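Local coordinates for protein cellulosomal scaffoldin (Bacteroides cellulosolvens, PDB 1TYJ) that serves as a type-II cohesin module of the cellulosomal scaffoldin, probably binding dockerin modules and so helping to assemble the cellulosome, at residues Tyr63-Met76 / Phe88-Ser101. Sequence-based numbering, arbitrary orientation. Where two conformers were deposited one is given.
With EDO (1,2-ethanediol), chain E.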
loop_
_atom_site.group_PDB
_atom_site.type_symbol
_atom_site.label_atom_id
_atom_site.label_comp_id
_atom_site.label_asym_id
_atom_site.label_seq_id
_atom_site.Cartn_x
_atom_site.Cartn_y
_atom_site.Cartn_z
ATOM N N TYR A 63 4.555 2.116 8.055
ATOM C CA TYR A 63 3.452 1.388 8.620
ATOM C C TYR A 63 2.210 2.283 8.845
ATOM O O TYR A 63 2.290 3.529 8.865
ATOM C CB TYR A 63 3.870 0.768 9.949
ATOM C CG TYR A 63 4.991 -0.241 9.884
ATOM C CD1 TYR A 63 5.988 -0.238 10.863
ATOM C CD2 TYR A 63 5.042 -1.231 8.870
ATOM C CE1 TYR A 63 7.020 -1.183 10.860
ATOM C CE2 TYR A 63 6.113 -2.155 8.819
ATOM C CZ TYR A 63 7.081 -2.136 9.830
ATOM O OH TYR A 63 8.116 -3.049 9.858
ATOM N N GLY A 64 1.063 1.607 8.950
ATOM C CA GLY A 64 -0.186 2.203 9.392
ATOM C C GLY A 64 -0.431 1.791 10.834
ATOM O O GLY A 64 0.509 1.484 11.585
ATOM N N THR A 65 -1.681 1.775 11.230
ATOM C CA THR A 65 -2.003 1.394 12.608
ATOM C C THR A 65 -2.347 -0.096 12.746
ATOM O O THR A 65 -2.270 -0.655 13.850
ATOM C CB THR A 65 -3.166 2.226 13.153
ATOM O OG1 THR A 65 -4.281 2.012 12.315
ATOM C CG2 THR A 65 -2.846 3.715 13.067
ATOM N N LEU A 66 -2.764 -0.736 11.643
ATOM C CA LEU A 66 -3.056 -2.167 11.687
ATOM C C LEU A 66 -1.791 -3.021 11.523
ATOM O O LEU A 66 -0.732 -2.530 11.104
ATOM C CB LEU A 66 -4.052 -2.541 10.560
ATOM C CG LEU A 66 -5.410 -1.825 10.636
ATOM C CD1 LEU A 66 -6.414 -2.459 9.630
ATOM C CD2 LEU A 66 -5.966 -1.811 12.054
ATOM N N LEU A 67 -1.918 -4.312 11.845
ATOM C CA LEU A 67 -0.783 -5.248 11.721
ATOM C C LEU A 67 0.367 -4.854 12.652
ATOM O O LEU A 67 1.542 -5.105 12.383
ATOM C CB LEU A 67 -0.347 -5.377 10.250
ATOM C CG LEU A 67 -1.478 -5.806 9.301
ATOM C CD1 LEU A 67 -0.956 -5.855 7.846
ATOM C CD2 LEU A 67 -2.104 -7.144 9.737
ATOM N N GLN A 68 0.004 -4.252 13.792
ATOM C CA GLN A 68 1.005 -3.775 14.761
ATOM C C GLN A 68 0.952 -4.550 16.068
ATOM O O GLN A 68 1.751 -4.286 16.950
ATOM C CB GLN A 68 0.871 -2.254 15.009
ATOM C CG GLN A 68 1.160 -1.457 13.722
ATOM C CD GLN A 68 2.581 -1.670 13.162
ATOM O OE1 GLN A 68 2.778 -1.871 11.945
ATOM N NE2 GLN A 68 3.588 -1.576 14.038
ATOM N N GLY A 69 0.056 -5.531 16.146
ATOM C CA GLY A 69 -0.008 -6.437 17.291
ATOM C C GLY A 69 1.198 -7.371 17.381
ATOM O O GLY A 69 1.912 -7.606 16.382
ATOM N N ARG A 70 1.402 -7.945 18.575
ATOM C CA ARG A 70 2.567 -8.771 18.843
ATOM C C ARG A 70 2.268 -10.204 18.431
ATOM O O ARG A 70 2.216 -11.114 19.297
ATOM C CB ARG A 70 2.900 -8.761 20.362
ATOM C CG ARG A 70 3.404 -7.448 20.932
ATOM C CD ARG A 70 4.917 -7.391 20.941
ATOM N NE ARG A 70 5.427 -6.934 19.649
ATOM C CZ ARG A 70 6.572 -6.281 19.472
ATOM N NH1 ARG A 70 7.347 -5.978 20.518
ATOM N NH2 ARG A 70 6.934 -5.915 18.243
ATOM N N PHE A 71 2.032 -10.416 17.137
ATOM C CA PHE A 71 1.699 -11.748 16.632
ATOM C C PHE A 71 2.683 -12.163 15.531
ATOM O O PHE A 71 2.291 -12.774 14.524
ATOM C CB PHE A 71 0.233 -11.821 16.153
ATOM C CG PHE A 71 -0.754 -11.119 17.092
ATOM C CD1 PHE A 71 -1.525 -10.059 16.635
ATOM C CD2 PHE A 71 -0.883 -11.523 18.402
ATOM C CE1 PHE A 71 -2.408 -9.395 17.501
ATOM C CE2 PHE A 71 -1.769 -10.872 19.282
ATOM C CZ PHE A 71 -2.512 -9.807 18.836
ATOM N N ASN A 72 3.949 -11.813 15.732
ATOM C CA ASN A 72 5.039 -12.180 14.831
ATOM C C ASN A 72 4.767 -11.698 13.413
ATOM O O ASN A 72 4.685 -12.489 12.481
ATOM C CB ASN A 72 5.299 -13.695 14.881
ATOM C CG ASN A 72 5.747 -14.156 16.262
ATOM O OD1 ASN A 72 4.953 -14.690 17.038
ATOM N ND2 ASN A 72 7.003 -13.924 16.579
ATOM N N ALA A 73 4.587 -10.392 13.258
ATOM C CA ALA A 73 4.383 -9.807 11.905
ATOM C C ALA A 73 5.663 -9.936 11.106
ATOM O O ALA A 73 6.801 -9.931 11.674
ATOM C CB ALA A 73 3.949 -8.357 11.993
ATOM N N THR A 74 5.495 -10.135 9.802
ATOM C CA THR A 74 6.651 -10.216 8.918
ATOM C C THR A 74 6.375 -9.317 7.701
ATOM O O THR A 74 5.259 -9.271 7.233
ATOM C CB THR A 74 6.950 -11.673 8.548
ATOM O OG1 THR A 74 8.209 -11.731 7.880
ATOM C CG2 THR A 74 5.885 -12.253 7.625
ATOM N N ASP A 75 7.407 -8.629 7.227
ATOM C CA ASP A 75 7.338 -7.676 6.113
ATOM C C ASP A 75 8.030 -8.289 4.886
ATOM O O ASP A 75 8.943 -9.110 5.021
ATOM C CB ASP A 75 8.152 -6.400 6.428
ATOM C CG ASP A 75 7.515 -5.507 7.457
ATOM O OD1 ASP A 75 6.333 -5.689 7.790
ATOM O OD2 ASP A 75 8.238 -4.613 7.938
ATOM N N MET A 76 7.607 -7.859 3.698
ATOM C CA MET A 76 8.247 -8.193 2.422
ATOM C C MET A 76 8.258 -6.914 1.620
ATOM O O MET A 76 7.266 -6.209 1.601
ATOM C CB MET A 76 7.440 -9.304 1.684
ATOM C CG MET A 76 6.603 -8.847 0.484
ATOM S SD MET A 76 7.580 -8.497 -1.042
ATOM C CE MET A 76 6.233 -8.785 -2.179
ATOM N N PHE A 88 5.036 -5.065 -2.042
ATOM C CA PHE A 88 5.368 -5.239 -0.635
ATOM C C PHE A 88 4.179 -5.800 0.105
ATOM O O PHE A 88 3.044 -5.818 -0.400
ATOM C CB PHE A 88 5.783 -3.873 -0.011
ATOM C CG PHE A 88 4.706 -2.790 -0.134
ATOM C CD1 PHE A 88 3.821 -2.540 0.946
ATOM C CD2 PHE A 88 4.581 -2.032 -1.313
ATOM C CE1 PHE A 88 2.834 -1.552 0.857
ATOM C CE2 PHE A 88 3.579 -1.061 -1.430
ATOM C CZ PHE A 88 2.711 -0.805 -0.351
ATOM N N GLY A 89 4.415 -6.237 1.329
ATOM C CA GLY A 89 3.309 -6.812 2.082
ATOM C C GLY A 89 3.716 -6.937 3.535
ATOM O O GLY A 89 4.908 -6.819 3.886
ATOM N N ARG A 90 2.721 -7.232 4.371
ATOM C CA ARG A 90 2.956 -7.469 5.785
ATOM C C ARG A 90 1.871 -8.396 6.294
ATOM O O ARG A 90 0.706 -8.288 5.891
ATOM C CB ARG A 90 2.945 -6.147 6.569
ATOM C CG ARG A 90 3.168 -6.334 8.098
ATOM C CD ARG A 90 3.403 -4.953 8.732
ATOM N NE ARG A 90 3.400 -5.007 10.194
ATOM C CZ ARG A 90 4.512 -5.107 10.935
ATOM N NH1 ARG A 90 5.719 -5.188 10.351
ATOM N NH2 ARG A 90 4.422 -5.109 12.273
ATOM N N LEU A 91 2.259 -9.343 7.126
ATOM C CA LEU A 91 1.275 -10.306 7.654
ATOM C C LEU A 91 1.644 -10.794 9.040
ATOM O O LEU A 91 2.811 -10.797 9.423
ATOM C CB LEU A 91 1.100 -11.475 6.701
ATOM C CG LEU A 91 2.341 -12.291 6.434
ATOM C CD1 LEU A 91 2.556 -13.433 7.415
ATOM C CD2 LEU A 91 2.222 -12.843 5.000
ATOM N N TYR A 92 0.622 -11.194 9.789
ATOM C CA TYR A 92 0.877 -11.804 11.067
ATOM C C TYR A 92 1.171 -13.275 10.829
ATOM O O TYR A 92 0.356 -13.983 10.211
ATOM C CB TYR A 92 -0.369 -11.709 11.910
ATOM C CG TYR A 92 -0.709 -10.378 12.519
ATOM C CD1 TYR A 92 -2.028 -9.949 12.548
ATOM C CD2 TYR A 92 0.289 -9.560 13.076
ATOM C CE1 TYR A 92 -2.381 -8.727 13.194
ATOM C CE2 TYR A 92 -0.048 -8.320 13.720
ATOM C CZ TYR A 92 -1.396 -7.928 13.738
ATOM O OH TYR A 92 -1.812 -6.768 14.336
ATOM N N MET A 93 2.306 -13.752 11.332
ATOM C CA MET A 93 2.615 -15.210 11.170
ATOM C C MET A 93 1.967 -16.042 12.290
ATOM O O MET A 93 1.562 -17.187 12.066
ATOM C CB MET A 93 4.119 -15.455 11.125
ATOM C CG MET A 93 4.813 -14.805 9.945
ATOM S SD MET A 93 6.567 -15.302 9.810
ATOM C CE MET A 93 7.214 -14.415 11.201
ATOM N N ASN A 94 1.889 -15.468 13.496
ATOM C CA ASN A 94 1.344 -16.195 14.640
ATOM C C ASN A 94 -0.171 -15.962 14.682
ATOM O O ASN A 94 -0.689 -15.186 15.470
ATOM C CB ASN A 94 2.023 -15.780 15.938
ATOM C CG ASN A 94 1.769 -16.779 17.051
ATOM O OD1 ASN A 94 0.753 -17.487 17.049
ATOM N ND2 ASN A 94 2.713 -16.877 17.975
ATOM N N LEU A 95 -0.879 -16.612 13.774
ATOM C CA LEU A 95 -2.330 -16.427 13.680
ATOM C C LEU A 95 -3.046 -16.951 14.917
ATOM O O LEU A 95 -4.104 -16.406 15.307
ATOM C CB LEU A 95 -2.897 -17.097 12.445
ATOM C CG LEU A 95 -2.438 -16.526 11.095
ATOM C CD1 LEU A 95 -3.074 -17.341 9.917
ATOM C CD2 LEU A 95 -2.677 -14.987 10.976
ATOM N N SER A 96 -2.499 -18.003 15.531
ATOM C CA SER A 96 -3.153 -18.557 16.729
ATOM C C SER A 96 -3.122 -17.498 17.842
ATOM O O SER A 96 -4.136 -17.296 18.539
ATOM C CB SER A 96 -2.499 -19.885 17.171
ATOM O OG SER A 96 -1.287 -19.642 17.818
ATOM N N ALA A 97 -1.991 -16.795 18.004
ATOM C CA ALA A 97 -1.918 -15.755 19.056
ATOM C C ALA A 97 -2.855 -14.596 18.736
ATOM O O ALA A 97 -3.514 -14.029 19.625
ATOM C CB ALA A 97 -0.502 -15.264 19.252
ATOM N N TYR A 98 -2.929 -14.247 17.460
ATOM C CA TYR A 98 -3.830 -13.212 16.961
ATOM C C TYR A 98 -5.290 -13.576 17.264
ATOM O O TYR A 98 -6.038 -12.772 17.820
ATOM C CB TYR A 98 -3.572 -12.991 15.455
ATOM C CG TYR A 98 -4.432 -11.930 14.777
ATOM C CD1 TYR A 98 -4.951 -10.818 15.512
ATOM C CD2 TYR A 98 -4.717 -12.022 13.403
ATOM C CE1 TYR A 98 -5.747 -9.881 14.903
ATOM C CE2 TYR A 98 -5.476 -11.078 12.769
ATOM C CZ TYR A 98 -5.988 -9.984 13.536
ATOM O OH TYR A 98 -6.777 -9.080 12.879
ATOM N N ARG A 99 -5.680 -14.806 16.967
ATOM C CA ARG A 99 -7.050 -15.236 17.188
ATOM C C ARG A 99 -7.354 -15.182 18.673
ATOM O O ARG A 99 -8.465 -14.815 19.057
ATOM C CB ARG A 99 -7.298 -16.653 16.664
ATOM C CG ARG A 99 -7.373 -16.737 15.151
ATOM C CD ARG A 99 -7.810 -18.106 14.617
ATOM N NE ARG A 99 -6.981 -19.226 15.096
ATOM C CZ ARG A 99 -5.945 -19.769 14.423
ATOM N NH1 ARG A 99 -5.597 -19.302 13.230
ATOM N NH2 ARG A 99 -5.249 -20.788 14.944
ATOM N N ALA A 100 -6.363 -15.507 19.499
ATOM C CA ALA A 100 -6.557 -15.569 20.956
ATOM C C ALA A 100 -6.673 -14.171 21.605
ATOM O O ALA A 100 -7.143 -14.036 22.747
ATOM C CB ALA A 100 -5.443 -16.334 21.576
ATOM N N SER A 101 -6.267 -13.138 20.878
ATOM C CA SER A 101 -6.335 -11.752 21.370
ATOM C C SER A 101 -7.753 -11.242 21.496
ATOM O O SER A 101 -7.995 -10.305 22.279
ATOM C CB SER A 101 -5.555 -10.792 20.438
ATOM O OG SER A 101 -6.285 -10.530 19.239
HETATM C C1 EDO E . 6.270 -9.240 17.454
HETATM O O1 EDO E . 5.429 -10.323 17.821
HETATM C C2 EDO E . 6.327 -9.161 15.948
HETATM O O2 EDO E . 5.171 -8.513 15.384
#
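The Tyr92 ring is sandwiched between Leu67 CD2 on one face and Phe71 on the other, where the Phe71 edge arrives T-shaped, with CD1 3.6 Å from Tyr92 CZ and the planes at 81°. Phe71 in turn carries Tyr98 CA over the centre of its own face, so the short helix 95-100 packs against the Phe71 ring. The Arg90 guanidinium has Ala73 CB over one face and Gln68 OE1 and the Tyr63 ring over the other; the latter makes a cation-pi contact, Arg90 CZ lying 4.3 Å from the ring centroid. At its edges, NE and NH2 both grip Leu67 O, each at 2.9 Å, while NH1 forms a salt bridge with Asp75 OD1 at 2.7 Å. An extended chain, CG opposite the backbone N (chi1 179°), lets the group reach Leu67 O from the sheet face that also bears Ala73 and Asp75. A methionine in its place would probably leave Asp75 without its countercharge and Leu67 O without both donors, the loop around Leu67 being freer to shift. Gly69 N donates to Tyr92 OH (2.9 Å), which also bonds Glu105. Paired backbone bonds, such as Thr74 N to Leu91 O, join strands 73-77 and 85-92 as an antiparallel beta hairpin whose strand 73-77 forms an edge of one sheet of the cohesin beta sandwich.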